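Local coordinates for Glyco_hydro_cc domain-containing protein (Blastomyces gilchristii, PDB 6UB0) that hydrolyses beta-1,3-glucans as a curdlan-specific exo-beta-1,3-glucanase of glycoside hydrolase family 128, binding laminaribiose at its -2 and -1 subsites, at residues Glu30-Gly35 with Asn56-Ala61; Tyr42-Trp47 with Ala65-Leu70; Trp47-Tyr52 with Ala82-Glu87; Glu75-Ser80 with Ala110-Ala115; Gly181-Gln186 with Ala219-Gly224. All coordinates share one frame; numbering follows the deposited sequence. Where two conformers were deposited one is given.

Contact 1 (Glu30-Gly35 with Asn56-Ala61); sequences EPRPGG and NADAEA
Asp58 OD1 takes two N-H groups of one guanidinium: Arg32 NE donates to Asp58 OD1 at 2.7 Å with an N-H...O angle of 155°, and Arg32 NH2 adds a weak, more bent bond to the same Asp58 OD1 at 3.2 Å. The result is a salt bridge through a single carboxylate oxygen, not the flat two-oxygen pairing, and the planes say so: guanidinium and carboxylate stand 84° apart. OD1 lies close to the guanidinium plane, at its edge, while NE meets OD1 on the anti side of the carboxylate. A bend in the Arg32 chain at chi2 (-109°) carries the group over the helix surface, where Arg32 NH1 comes within 3.3 Å of Ala61 CB, one helical turn beyond Ala57, whose methyl lies at the guanidinium edge. The other carboxylate oxygen faces a proline ring: Pro31 CB is 3.4 Å from Asp58 OD2, and the two side chains run side by side in the same direction. Asp58 is buried although Arg32 is exposed, so the bridge probably helps to offset the cost of a carboxylate at this site. Arg32 O also receives Asn28 ND2, and on the helix Glu60 pairs with Arg103. The loop 30-35, between strands 23-27 and 41-42, is thereby fastened to helix 52-64 on the outside of the TIM-barrel domain.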
# COMPACT_ATOMS: atom_id res chain seq x y z
N GLU A 30 -6.84 1.36 -7.96
CA GLU A 30 -8.17 1.66 -8.48
C GLU A 30 -9.17 1.14 -7.47
O GLU A 30 -8.80 0.34 -6.59
CB GLU A 30 -8.46 0.99 -9.82
CG GLU A 30 -7.59 1.47 -10.95
CD GLU A 30 -7.83 2.92 -11.26
OE1 GLU A 30 -8.96 3.41 -11.00
OE2 GLU A 30 -6.87 3.55 -11.74
N PRO A 31 -10.44 1.55 -7.60
CA PRO A 31 -11.51 0.99 -6.76
C PRO A 31 -12.04 -0.39 -7.24
O PRO A 31 -12.72 -1.07 -6.45
CB PRO A 31 -12.55 2.13 -6.86
CG PRO A 31 -12.42 2.62 -8.29
CD PRO A 31 -10.92 2.63 -8.50
N ARG A 32 -11.83 -0.76 -8.50
CA ARG A 32 -12.39 -2.02 -9.09
C ARG A 32 -11.20 -2.80 -9.62
O ARG A 32 -10.19 -2.20 -9.92
CB ARG A 32 -13.37 -1.74 -10.24
CG ARG A 32 -14.62 -0.97 -9.83
CD ARG A 32 -15.90 -1.79 -9.83
NE ARG A 32 -16.99 -0.99 -9.25
CZ ARG A 32 -18.19 -1.45 -8.91
NH1 ARG A 32 -18.50 -2.73 -9.10
NH2 ARG A 32 -19.09 -0.64 -8.38
N PRO A 33 -11.20 -4.15 -9.61
CA PRO A 33 -9.98 -4.88 -9.95
C PRO A 33 -9.64 -5.06 -11.43
O PRO A 33 -8.51 -5.46 -11.71
CB PRO A 33 -10.24 -6.27 -9.33
CG PRO A 33 -11.74 -6.41 -9.39
CD PRO A 33 -12.24 -5.02 -9.06
N GLY A 34 -10.59 -4.85 -12.33
CA GLY A 34 -10.37 -5.07 -13.78
C GLY A 34 -10.33 -6.54 -14.16
O GLY A 34 -9.90 -6.87 -15.24
N GLY A 35 -10.76 -7.44 -13.29
CA GLY A 35 -10.61 -8.89 -13.54
C GLY A 35 -10.65 -9.66 -12.24
O GLY A 35 -11.19 -9.08 -11.24
N ASN A 56 -19.01 4.74 -2.98
CA ASN A 56 -20.08 3.98 -2.28
C ASN A 56 -20.17 2.61 -2.98
O ASN A 56 -20.03 1.55 -2.26
CB ASN A 56 -21.29 4.90 -2.24
CG ASN A 56 -20.70 6.27 -2.04
OD1 ASN A 56 -20.29 6.95 -3.00
ND2 ASN A 56 -20.38 6.56 -0.78
N ALA A 57 -20.51 2.70 -4.28
CA ALA A 57 -20.85 1.56 -5.16
C ALA A 57 -19.67 0.62 -5.19
O ALA A 57 -19.87 -0.58 -5.09
CB ALA A 57 -21.19 2.05 -6.54
N ASP A 58 -18.46 1.18 -5.28
CA ASP A 58 -17.22 0.37 -5.45
C ASP A 58 -16.95 -0.40 -4.16
O ASP A 58 -16.75 -1.62 -4.26
CB ASP A 58 -16.05 1.26 -5.86
CG ASP A 58 -16.23 2.03 -7.17
OD1 ASP A 58 -16.73 1.44 -8.14
OD2 ASP A 58 -15.77 3.20 -7.20
N ALA A 59 -17.01 0.25 -2.99
CA ALA A 59 -16.85 -0.42 -1.68
C ALA A 59 -17.90 -1.55 -1.56
O ALA A 59 -17.59 -2.66 -1.02
CB ALA A 59 -16.94 0.59 -0.55
N GLU A 60 -19.11 -1.32 -2.07
CA GLU A 60 -20.20 -2.34 -1.99
C GLU A 60 -19.79 -3.61 -2.75
O GLU A 60 -19.91 -4.66 -2.12
CB GLU A 60 -21.53 -1.78 -2.51
CG GLU A 60 -22.50 -1.12 -1.48
CD GLU A 60 -22.59 -1.50 0.05
OE1 GLU A 60 -22.51 -2.70 0.35
OE2 GLU A 60 -22.87 -0.60 0.91
N ALA A 61 -19.40 -3.55 -4.03
CA ALA A 61 -19.05 -4.73 -4.87
C ALA A 61 -17.95 -5.56 -4.19
O ALA A 61 -18.05 -6.83 -4.19
CB ALA A 61 -18.60 -4.29 -6.25

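Contact 2 (Tyr42-Trp47 with Ala65-Leu70); sequences YVPMLW and AGSKNL. With BGC (beta-D-glucopyranose), chain B.
Ser67 OG donates to Tyr42 O at 2.9 Å, the hydrogen bond that joins the two segments directly. The hydroxyl comes in tilted 32° from the carbonyl plane, with a C=O...O angle of 145°. A water bridges the same two residues: it accepts from Tyr42 N at 3.2 Å and gives a weak bond to Ser67 OG. Asn69 ND2 bonds to Glu41 OE2, just before segment 42-47. Ahead of Ser67, Gly66 is the C-prime residue of a Schellman motif that ends helix 52-64, and the chain then enters strand 69-71. The contact thus brings the end of strand 41-42 and the loop after it against the next strand of the TIM barrel, with the intervening helix forming a beta-alpha-beta crossover.

The apolar pair is Pro44 with Leu70, Pro44 CG lying 3.8 Å from Leu70 CD2. Two further carbons pack against a carbonyl oxygen: Pro44 CD sits 3.5 Å from Asn69 O, and Val43 CG1, anti to its own backbone N (chi1 -179°), reaches the same Asn69 O at 3.5 Å. This buried carbonyl has no hydrogen-bond partner in the model.

Ligand binding occupies the other end of segment 42-47: Trp47 NE1 donates to O2 of the beta-D-glucopyranose at 3.0 Å, with the oxygen at the indole edge in its plane.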
# COMPACT_ATOMS: atom_id res chain seq x y z
N TYR A 42 -8.15 -9.20 -3.47
CA TYR A 42 -8.08 -7.84 -4.05
C TYR A 42 -8.49 -6.83 -2.97
O TYR A 42 -9.46 -7.04 -2.18
CB TYR A 42 -9.00 -7.72 -5.27
CG TYR A 42 -9.13 -6.31 -5.77
CD1 TYR A 42 -8.04 -5.69 -6.36
CD2 TYR A 42 -10.30 -5.59 -5.58
CE1 TYR A 42 -8.13 -4.40 -6.83
CE2 TYR A 42 -10.39 -4.29 -6.05
CZ TYR A 42 -9.28 -3.69 -6.63
OH TYR A 42 -9.31 -2.42 -7.08
N VAL A 43 -7.77 -5.71 -2.93
CA VAL A 43 -8.08 -4.62 -1.97
C VAL A 43 -8.45 -3.38 -2.77
O VAL A 43 -7.61 -2.77 -3.42
CB VAL A 43 -6.90 -4.35 -1.02
CG1 VAL A 43 -7.27 -3.25 -0.05
CG2 VAL A 43 -6.50 -5.61 -0.29
N PRO A 44 -9.73 -2.94 -2.73
CA PRO A 44 -10.11 -1.70 -3.40
C PRO A 44 -9.41 -0.48 -2.80
O PRO A 44 -9.12 -0.50 -1.59
CB PRO A 44 -11.63 -1.64 -3.19
CG PRO A 44 -12.00 -3.07 -2.91
CD PRO A 44 -10.85 -3.64 -2.13
N MET A 45 -9.10 0.50 -3.66
CA MET A 45 -8.56 1.81 -3.24
C MET A 45 -9.48 2.96 -3.65
O MET A 45 -9.86 3.07 -4.81
CB MET A 45 -7.14 2.02 -3.77
CG MET A 45 -6.68 3.46 -3.57
SD MET A 45 -5.01 3.78 -4.16
CE MET A 45 -4.03 3.28 -2.76
N LEU A 46 -9.78 3.81 -2.67
CA LEU A 46 -10.23 5.21 -2.89
C LEU A 46 -9.00 6.10 -3.11
O LEU A 46 -8.37 6.45 -2.17
CB LEU A 46 -11.04 5.67 -1.67
CG LEU A 46 -11.63 7.07 -1.82
CD1 LEU A 46 -12.25 7.21 -3.19
CD2 LEU A 46 -12.66 7.37 -0.71
N TRP A 47 -8.66 6.35 -4.36
CA TRP A 47 -7.36 6.96 -4.77
C TRP A 47 -7.29 8.42 -4.33
O TRP A 47 -6.20 8.88 -3.99
CB TRP A 47 -7.25 6.82 -6.28
CG TRP A 47 -5.94 7.30 -6.83
CD1 TRP A 47 -4.82 6.56 -7.04
CD2 TRP A 47 -5.61 8.65 -7.17
NE1 TRP A 47 -3.84 7.33 -7.58
CE2 TRP A 47 -4.28 8.63 -7.63
CE3 TRP A 47 -6.31 9.87 -7.16
CZ2 TRP A 47 -3.65 9.80 -8.08
CZ3 TRP A 47 -5.67 11.02 -7.59
CH2 TRP A 47 -4.36 10.98 -8.04
N ALA A 65 -17.61 -9.01 -2.85
CA ALA A 65 -16.70 -10.05 -3.38
C ALA A 65 -15.80 -10.63 -2.27
O ALA A 65 -14.94 -11.44 -2.62
CB ALA A 65 -15.88 -9.52 -4.53
N GLY A 66 -16.05 -10.28 -1.00
CA GLY A 66 -15.37 -10.86 0.19
C GLY A 66 -14.07 -10.14 0.57
O GLY A 66 -13.27 -10.67 1.41
N SER A 67 -13.84 -8.96 0.00
CA SER A 67 -12.66 -8.11 0.29
C SER A 67 -12.73 -7.73 1.77
O SER A 67 -13.81 -7.29 2.21
CB SER A 67 -12.63 -6.91 -0.61
OG SER A 67 -12.33 -7.29 -1.96
N LYS A 68 -11.66 -7.98 2.52
CA LYS A 68 -11.63 -7.74 3.98
C LYS A 68 -11.15 -6.31 4.27
O LYS A 68 -11.14 -5.91 5.43
CB LYS A 68 -10.75 -8.81 4.63
CG LYS A 68 -11.19 -10.23 4.28
CD LYS A 68 -10.18 -11.30 4.56
CE LYS A 68 -10.36 -11.94 5.92
NZ LYS A 68 -9.99 -13.37 5.87
N ASN A 69 -10.66 -5.62 3.25
CA ASN A 69 -9.80 -4.43 3.49
C ASN A 69 -10.11 -3.38 2.44
O ASN A 69 -10.44 -3.72 1.32
CB ASN A 69 -8.30 -4.75 3.43
CG ASN A 69 -7.81 -5.62 4.56
OD1 ASN A 69 -7.68 -5.16 5.66
ND2 ASN A 69 -7.57 -6.91 4.30
N LEU A 70 -10.00 -2.11 2.82
CA LEU A 70 -10.16 -0.99 1.87
C LEU A 70 -9.01 -0.02 2.10
O LEU A 70 -8.72 0.30 3.29
CB LEU A 70 -11.47 -0.25 2.10
CG LEU A 70 -12.75 -1.06 1.92
CD1 LEU A 70 -13.94 -0.26 2.39
CD2 LEU A 70 -12.91 -1.49 0.48
C2 BGC B . -0.51 6.15 -9.92
C3 BGC B . -1.47 5.04 -10.25
C4 BGC B . -0.69 4.05 -11.08
C5 BGC B . 0.58 3.59 -10.33
C6 BGC B . 1.59 2.66 -11.01
C1 BGC B . 0.75 5.67 -9.26
O2 BGC B . -1.22 6.99 -9.01
O3 BGC B . -2.71 5.51 -10.85
O4 BGC B . -1.65 3.02 -11.34
O5 BGC B . 1.46 4.69 -10.03
O6 BGC B . 1.87 3.22 -12.32
O HOH W 1 -11.12 -10.22 -2.96

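Contact 3 (Trp47-Tyr52 with Ala82-Glu87); sequences WGPRGY and ANMSPE. With BGC (beta-D-glucopyranose), chain B.
No hydrogen bond crosses between Trp47-Tyr52 and Ala82-Glu87; a thioether, a proline ring, an alanine, a phenol oxygen and one corner of an indole make the contact, although that indole also lines the glycan pocket. Trp47 CH2 approaches Ala82 N at 3.5 Å from an oblique direction, while Ala82 CB lies 3.6 Å from the backbone oxygen Trp47 O. Met84 carries the other half. Its CG is anti to the carbonyl carbon (chi1 -57°), and a bend at chi3 turns the methyl toward the phenol: Met84 CE is 3.5 Å from Tyr52 OH, the two side chains coming from opposite directions. Alongside, Met84 SD rests 3.8 Å from Pro49 CD as these side chains slide past each other in opposite senses.

Within segment 47-52, Arg50 forms a cation-pi pair with Trp47, its NH2 lying 3.2 Å above the indole plane and over the ring centre. Tyr52 is further stacked with Tyr96 of helix 86-96. The loop before helix 52-64 packs on the loop that leads into helix 86-96, at the rim of the TIM-barrel pocket. With the Arg50 guanidinium over one face and Ala82 beside its six-membered ring, the indole probably has little freedom to rotate, which is consistent with its place in the glycan pocket.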
# COMPACT_ATOMS: atom_id res chain seq x y z
N TRP A 47 -8.66 6.35 -4.36
CA TRP A 47 -7.36 6.96 -4.77
C TRP A 47 -7.29 8.42 -4.33
O TRP A 47 -6.20 8.88 -3.99
CB TRP A 47 -7.25 6.82 -6.28
CG TRP A 47 -5.94 7.30 -6.83
CD1 TRP A 47 -4.82 6.56 -7.04
CD2 TRP A 47 -5.61 8.65 -7.17
NE1 TRP A 47 -3.84 7.33 -7.58
CE2 TRP A 47 -4.28 8.63 -7.63
CE3 TRP A 47 -6.31 9.87 -7.16
CZ2 TRP A 47 -3.65 9.80 -8.08
CZ3 TRP A 47 -5.67 11.02 -7.59
CH2 TRP A 47 -4.36 10.98 -8.04
N GLY A 48 -8.41 9.10 -4.46
CA GLY A 48 -8.57 10.55 -4.27
C GLY A 48 -9.96 11.00 -4.70
O GLY A 48 -10.81 10.22 -5.16
N PRO A 49 -10.18 12.34 -4.66
CA PRO A 49 -11.47 12.92 -5.02
C PRO A 49 -12.12 12.43 -6.33
O PRO A 49 -13.35 12.39 -6.40
CB PRO A 49 -11.13 14.40 -5.22
CG PRO A 49 -9.89 14.63 -4.40
CD PRO A 49 -9.13 13.32 -4.40
N ARG A 50 -11.29 12.15 -7.35
CA ARG A 50 -11.80 11.69 -8.67
C ARG A 50 -12.63 10.42 -8.50
O ARG A 50 -13.35 10.08 -9.41
CB ARG A 50 -10.66 11.44 -9.66
CG ARG A 50 -9.79 10.23 -9.34
CD ARG A 50 -8.68 10.20 -10.37
NE ARG A 50 -7.77 9.07 -10.32
CZ ARG A 50 -6.45 9.16 -10.59
NH1 ARG A 50 -5.89 10.33 -10.86
NH2 ARG A 50 -5.70 8.08 -10.52
N GLY A 51 -12.50 9.72 -7.37
CA GLY A 51 -13.18 8.43 -7.12
C GLY A 51 -14.39 8.54 -6.21
O GLY A 51 -15.07 7.52 -6.03
N TYR A 52 -14.64 9.74 -5.63
CA TYR A 52 -15.70 9.98 -4.62
C TYR A 52 -17.06 9.61 -5.21
O TYR A 52 -17.87 8.95 -4.51
CB TYR A 52 -15.73 11.45 -4.20
CG TYR A 52 -14.58 11.90 -3.35
CD1 TYR A 52 -13.60 11.03 -2.89
CD2 TYR A 52 -14.48 13.23 -2.96
CE1 TYR A 52 -12.56 11.45 -2.09
CE2 TYR A 52 -13.44 13.68 -2.16
CZ TYR A 52 -12.47 12.80 -1.74
OH TYR A 52 -11.49 13.28 -0.93
N ALA A 82 -2.84 12.33 -5.20
CA ALA A 82 -4.17 12.67 -4.69
C ALA A 82 -4.23 14.18 -4.52
O ALA A 82 -5.30 14.72 -4.75
CB ALA A 82 -4.49 11.97 -3.40
N ASN A 83 -3.16 14.77 -4.00
CA ASN A 83 -2.95 16.24 -3.87
C ASN A 83 -4.04 16.81 -2.96
O ASN A 83 -4.97 17.48 -3.47
CB ASN A 83 -2.96 16.91 -5.24
CG ASN A 83 -2.77 18.40 -5.10
OD1 ASN A 83 -1.98 18.83 -4.26
ND2 ASN A 83 -3.54 19.17 -5.85
N MET A 84 -4.02 16.42 -1.68
CA MET A 84 -5.09 16.75 -0.73
C MET A 84 -4.44 17.26 0.55
O MET A 84 -3.39 16.73 0.97
CB MET A 84 -5.95 15.53 -0.35
CG MET A 84 -6.58 14.86 -1.53
SD MET A 84 -7.28 13.25 -1.11
CE MET A 84 -8.24 13.76 0.31
N SER A 85 -5.02 18.32 1.10
CA SER A 85 -4.55 18.86 2.39
C SER A 85 -4.91 17.84 3.46
O SER A 85 -5.86 17.11 3.28
CB SER A 85 -5.17 20.19 2.67
OG SER A 85 -6.53 20.00 2.97
N PRO A 86 -4.13 17.71 4.55
CA PRO A 86 -4.50 16.81 5.63
C PRO A 86 -5.94 17.05 6.10
O PRO A 86 -6.69 16.10 6.31
CB PRO A 86 -3.47 17.19 6.70
CG PRO A 86 -2.28 17.57 5.94
CD PRO A 86 -2.86 18.39 4.81
N GLU A 87 -6.32 18.33 6.23
CA GLU A 87 -7.70 18.71 6.66
C GLU A 87 -8.71 18.14 5.66
O GLU A 87 -9.74 17.61 6.10
CB GLU A 87 -7.96 20.23 6.74
CG GLU A 87 -6.88 21.09 7.35
CD GLU A 87 -7.05 22.54 6.94
OE1 GLU A 87 -6.39 22.95 6.00
OE2 GLU A 87 -7.93 23.23 7.50
C2 BGC B . -0.51 6.15 -9.92
C3 BGC B . -1.47 5.04 -10.25
C4 BGC B . -0.69 4.05 -11.08
C5 BGC B . 0.58 3.59 -10.33
C6 BGC B . 1.59 2.66 -11.01
C1 BGC B . 0.75 5.67 -9.26
O2 BGC B . -1.22 6.99 -9.01
O3 BGC B . -2.71 5.51 -10.85
O4 BGC B . -1.65 3.02 -11.34
O5 BGC B . 1.46 4.69 -10.03
O6 BGC B . 1.87 3.22 -12.32

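Contact 4 (Glu75-Ser80 with Ala110-Ala115); sequences EPDIAS and AVSNGA. With GLC (alpha-D-glucopyranose), chain C.
Glu75 N donates to Ala110 O at 2.7 Å, joining the loop after strand 69-71 to the end of the neighbouring parallel strand 105-111 at the ligand-binding end of this TIM barrel. The donor lies nearly along the C=O axis, though the angle at hydrogen is only 133°. Glu75 also starts a type I beta turn closed by Ile78 N to Glu75 O.

The turn presents Asp77, whose carboxylate accepts from both the N-H and the hydroxyl of Ser112. Asp77 OD2 is reached by Ser112 OG at 2.7 Å and by Ser112 N at 3.2 Å; both arrive on the syn side but from opposite faces of the carboxylate plane. Gly119 N gives the same oxygen a further bond. Ser112 N also makes a weak bond to Asp77 OD1. With chi1 at 63°, Asp77 CG is lodged between its backbone N and carbonyl carbon, which directs the carboxylate toward Ser112. Ser112 OG, having donated to Asp77, accepts from Gly114 N and forms an ST turn, while Ser112 O is bonded by Tyr156 OH. In this buried setting, three donors at OD2 would probably favour the ionised carboxylate of Asp77.

Glu75 itself belongs to the glycan pocket. Its OE2 makes a hydrogen bond with ND1 of His142, another pocket residue, which probably helps to orient the carboxylate, and Glu75 OE2 approaches C1 of the alpha-D-glucopyranose to 3.5 Å.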
# COMPACT_ATOMS: atom_id res chain seq x y z
N GLU A 75 -1.03 9.00 -1.88
CA GLU A 75 -0.02 10.13 -1.86
C GLU A 75 -0.76 11.47 -1.91
O GLU A 75 -0.57 12.32 -2.80
CB GLU A 75 1.04 9.98 -2.96
CG GLU A 75 2.05 8.88 -2.65
CD GLU A 75 3.24 8.80 -3.56
OE1 GLU A 75 3.36 9.70 -4.43
OE2 GLU A 75 4.08 7.88 -3.29
N PRO A 76 -1.61 11.75 -0.89
CA PRO A 76 -2.24 13.07 -0.79
C PRO A 76 -1.18 14.18 -0.60
O PRO A 76 -1.43 15.34 -0.95
CB PRO A 76 -3.19 12.88 0.41
CG PRO A 76 -2.51 11.82 1.26
CD PRO A 76 -1.96 10.86 0.23
N ASP A 77 -0.02 13.80 -0.07
CA ASP A 77 1.16 14.69 0.14
C ASP A 77 1.93 14.99 -1.16
O ASP A 77 2.92 15.77 -1.04
CB ASP A 77 2.14 14.08 1.15
CG ASP A 77 2.77 12.75 0.71
OD1 ASP A 77 2.02 11.89 0.12
OD2 ASP A 77 3.94 12.54 1.03
N ILE A 78 1.49 14.56 -2.35
CA ILE A 78 2.20 14.82 -3.63
C ILE A 78 1.23 15.46 -4.62
O ILE A 78 0.15 14.96 -4.81
CB ILE A 78 2.84 13.52 -4.17
CG1 ILE A 78 3.88 12.96 -3.20
CG2 ILE A 78 3.39 13.70 -5.59
CD1 ILE A 78 5.23 13.70 -3.14
N ALA A 79 1.60 16.61 -5.21
CA ALA A 79 0.63 17.48 -5.90
C ALA A 79 0.09 16.80 -7.15
O ALA A 79 -1.14 16.98 -7.44
CB ALA A 79 1.25 18.84 -6.19
N SER A 80 0.85 15.89 -7.76
CA SER A 80 0.42 15.19 -8.99
C SER A 80 -0.22 13.84 -8.64
O SER A 80 -0.68 13.18 -9.57
CB SER A 80 1.54 14.98 -9.92
OG SER A 80 2.46 14.11 -9.32
N ALA A 110 -2.08 6.78 1.86
CA ALA A 110 -0.70 6.27 1.75
C ALA A 110 0.25 7.44 1.43
O ALA A 110 0.02 8.08 0.40
CB ALA A 110 -0.58 5.25 0.64
N VAL A 111 1.13 7.78 2.34
CA VAL A 111 2.06 8.91 2.09
C VAL A 111 3.34 8.43 1.41
O VAL A 111 3.79 7.33 1.66
CB VAL A 111 2.32 9.72 3.36
CG1 VAL A 111 1.03 10.43 3.71
CG2 VAL A 111 2.82 8.87 4.51
N SER A 112 4.03 9.38 0.77
CA SER A 112 5.40 9.21 0.23
C SER A 112 6.41 9.16 1.38
O SER A 112 6.01 9.24 2.55
CB SER A 112 5.75 10.27 -0.81
OG SER A 112 6.06 11.54 -0.22
N ASN A 113 7.67 8.97 1.04
CA ASN A 113 8.80 9.00 2.00
C ASN A 113 9.47 10.38 1.96
O ASN A 113 10.60 10.44 2.46
CB ASN A 113 9.79 7.87 1.78
CG ASN A 113 10.56 7.95 0.49
OD1 ASN A 113 10.03 7.77 -0.61
ND2 ASN A 113 11.88 8.16 0.61
N GLY A 114 8.81 11.37 1.34
CA GLY A 114 9.18 12.80 1.37
C GLY A 114 9.32 13.27 2.81
O GLY A 114 8.68 12.67 3.69
N ALA A 115 10.17 14.28 3.04
CA ALA A 115 10.44 14.83 4.39
C ALA A 115 9.31 15.76 4.78
O ALA A 115 8.73 16.47 3.93
CB ALA A 115 11.76 15.57 4.41
C1 GLC C . 4.45 6.76 -6.56
C2 GLC C . 3.01 6.90 -7.06
C3 GLC C . 2.90 6.53 -8.54
C4 GLC C . 3.97 7.31 -9.34
C5 GLC C . 5.34 7.20 -8.72
C6 GLC C . 6.47 7.96 -9.45
O1 GLC C . 4.99 5.44 -6.71
O2 GLC C . 2.01 6.11 -6.37
O3 GLC C . 1.57 6.79 -8.99
O4 GLC C . 4.09 6.73 -10.60
O5 GLC C . 5.24 7.66 -7.38
O6 GLC C . 5.86 9.11 -9.98

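Contact 5 (Gly181-Gln186 with Ala219-Gly224); sequences GDEEAQ and ALTSVG
Gln186 and Val223 cross at about a right angle, with the valine fork set against the amide end: Gln186 OE1 lies 3.6 Å from Val223 CG2 and 3.7 Å from Val223 CG1. Val223 CG1 is anti to the backbone N (chi1 -168°), which leaves CG2 to reach the helix backbone as well, 3.9 Å from Glu183 O. One turn earlier, Glu183 is bent at chi2 (-143°) and its carboxylate swings over the start of the other helix. There Ser222 OG donates to Glu183 OE1 at 3.0 Å, approaching from above the carboxylate plane, 52° out of it. Glu183 OE2 meets Thr221 CB instead, the two side chains lying obliquely to one another.

Both helices begin here with a side-chain N-cap. Asp182 OD1 accepts from Ala185 N at 3.0 Å, and Thr221 OG1 accepts from Gly224 N at 3.2 Å. Val223 also touches Leu190 farther along helix 183-199. This is surface packing between the N-terminal turns of helices 183-199 and 222-229, two outer helices of the TIM barrel.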
# COMPACT_ATOMS: atom_id res chain seq x y z
N GLY A 181 17.85 1.14 -9.43
CA GLY A 181 19.14 0.75 -10.02
C GLY A 181 19.01 -0.45 -10.92
O GLY A 181 17.88 -0.82 -11.24
N ASP A 182 20.13 -1.05 -11.34
CA ASP A 182 20.12 -2.19 -12.31
C ASP A 182 19.50 -3.42 -11.64
O ASP A 182 19.22 -3.38 -10.42
CB ASP A 182 21.51 -2.45 -12.89
CG ASP A 182 22.56 -2.93 -11.90
OD1 ASP A 182 22.20 -3.64 -10.94
OD2 ASP A 182 23.76 -2.61 -12.13
N GLU A 183 19.31 -4.50 -12.40
CA GLU A 183 18.62 -5.73 -11.92
C GLU A 183 19.31 -6.25 -10.65
O GLU A 183 18.60 -6.62 -9.68
CB GLU A 183 18.60 -6.81 -13.00
CG GLU A 183 17.77 -6.45 -14.22
CD GLU A 183 17.00 -7.62 -14.82
OE1 GLU A 183 17.41 -8.79 -14.62
OE2 GLU A 183 15.97 -7.35 -15.47
N GLU A 184 20.64 -6.32 -10.63
CA GLU A 184 21.35 -6.94 -9.47
C GLU A 184 21.13 -6.10 -8.21
O GLU A 184 20.91 -6.71 -7.11
CB GLU A 184 22.84 -7.15 -9.76
CG GLU A 184 23.51 -8.02 -8.71
CD GLU A 184 23.39 -9.51 -8.93
OE1 GLU A 184 22.28 -10.07 -8.80
OE2 GLU A 184 24.44 -10.13 -9.24
N ALA A 185 21.16 -4.76 -8.37
CA ALA A 185 21.02 -3.72 -7.32
C ALA A 185 19.59 -3.77 -6.60
O ALA A 185 19.57 -3.91 -5.40
CB ALA A 185 21.18 -2.34 -7.97
N GLN A 186 18.65 -4.13 -7.55
CA GLN A 186 17.24 -4.36 -7.13
C GLN A 186 17.11 -5.71 -6.40
O GLN A 186 16.53 -5.76 -5.28
CB GLN A 186 16.32 -4.25 -8.34
CG GLN A 186 16.39 -2.90 -9.01
CD GLN A 186 15.46 -2.76 -10.18
OE1 GLN A 186 14.42 -3.40 -10.26
NE2 GLN A 186 15.83 -1.90 -11.12
N ALA A 219 7.11 -12.19 -19.56
CA ALA A 219 8.04 -13.02 -18.77
C ALA A 219 8.49 -12.29 -17.49
O ALA A 219 8.78 -11.12 -17.60
CB ALA A 219 9.24 -13.38 -19.63
N LEU A 220 8.60 -12.98 -16.35
CA LEU A 220 9.26 -12.45 -15.13
C LEU A 220 10.66 -12.00 -15.54
O LEU A 220 11.33 -12.76 -16.19
CB LEU A 220 9.42 -13.47 -14.00
CG LEU A 220 8.19 -13.86 -13.19
CD1 LEU A 220 8.60 -14.82 -12.09
CD2 LEU A 220 7.50 -12.67 -12.58
N THR A 221 11.07 -10.81 -15.11
CA THR A 221 12.48 -10.38 -15.06
C THR A 221 13.18 -11.10 -13.91
O THR A 221 12.51 -11.84 -13.19
CB THR A 221 12.55 -8.85 -14.90
OG1 THR A 221 12.35 -8.57 -13.51
CG2 THR A 221 11.54 -8.13 -15.77
N SER A 222 14.47 -10.85 -13.67
CA SER A 222 15.23 -11.49 -12.56
C SER A 222 14.80 -10.89 -11.22
O SER A 222 14.90 -11.57 -10.15
CB SER A 222 16.71 -11.39 -12.74
OG SER A 222 17.21 -10.26 -12.05
N VAL A 223 14.35 -9.63 -11.27
CA VAL A 223 13.78 -8.97 -10.06
C VAL A 223 12.46 -9.66 -9.69
O VAL A 223 12.25 -9.90 -8.49
CB VAL A 223 13.63 -7.46 -10.30
CG1 VAL A 223 13.32 -6.73 -9.00
CG2 VAL A 223 14.88 -6.89 -10.97
N GLY A 224 11.62 -9.95 -10.68
CA GLY A 224 10.38 -10.74 -10.56
C GLY A 224 10.57 -12.05 -9.81
O GLY A 224 9.79 -12.34 -8.86

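Overall arrangement
Contacts 2 and 4 are buried and reach adjacent strands of one parallel sheet, 69-71 and 105-111; contact 3 is partly buried, and contacts 1 and 5 lie at the surface. Chemistry follows depth only in part: a salt bridge holds contact 1 and a hydroxyl-carboxylate bond contact 5, whereas contact 2 pairs one hydroxyl-to-carbonyl bond with proline-leucine packing, contact 4 buries a multiply bonded carboxylate and contact 3 has no hydrogen bond across it. Contacts 1 and 2 touch through Glu30 and Met45, and helix 52-64 of contact 1 precedes the strand of contact 2. Contacts 2 and 3 share Trp47; Met84 and Pro76 link contacts 3 and 4. Contact 5 stands apart.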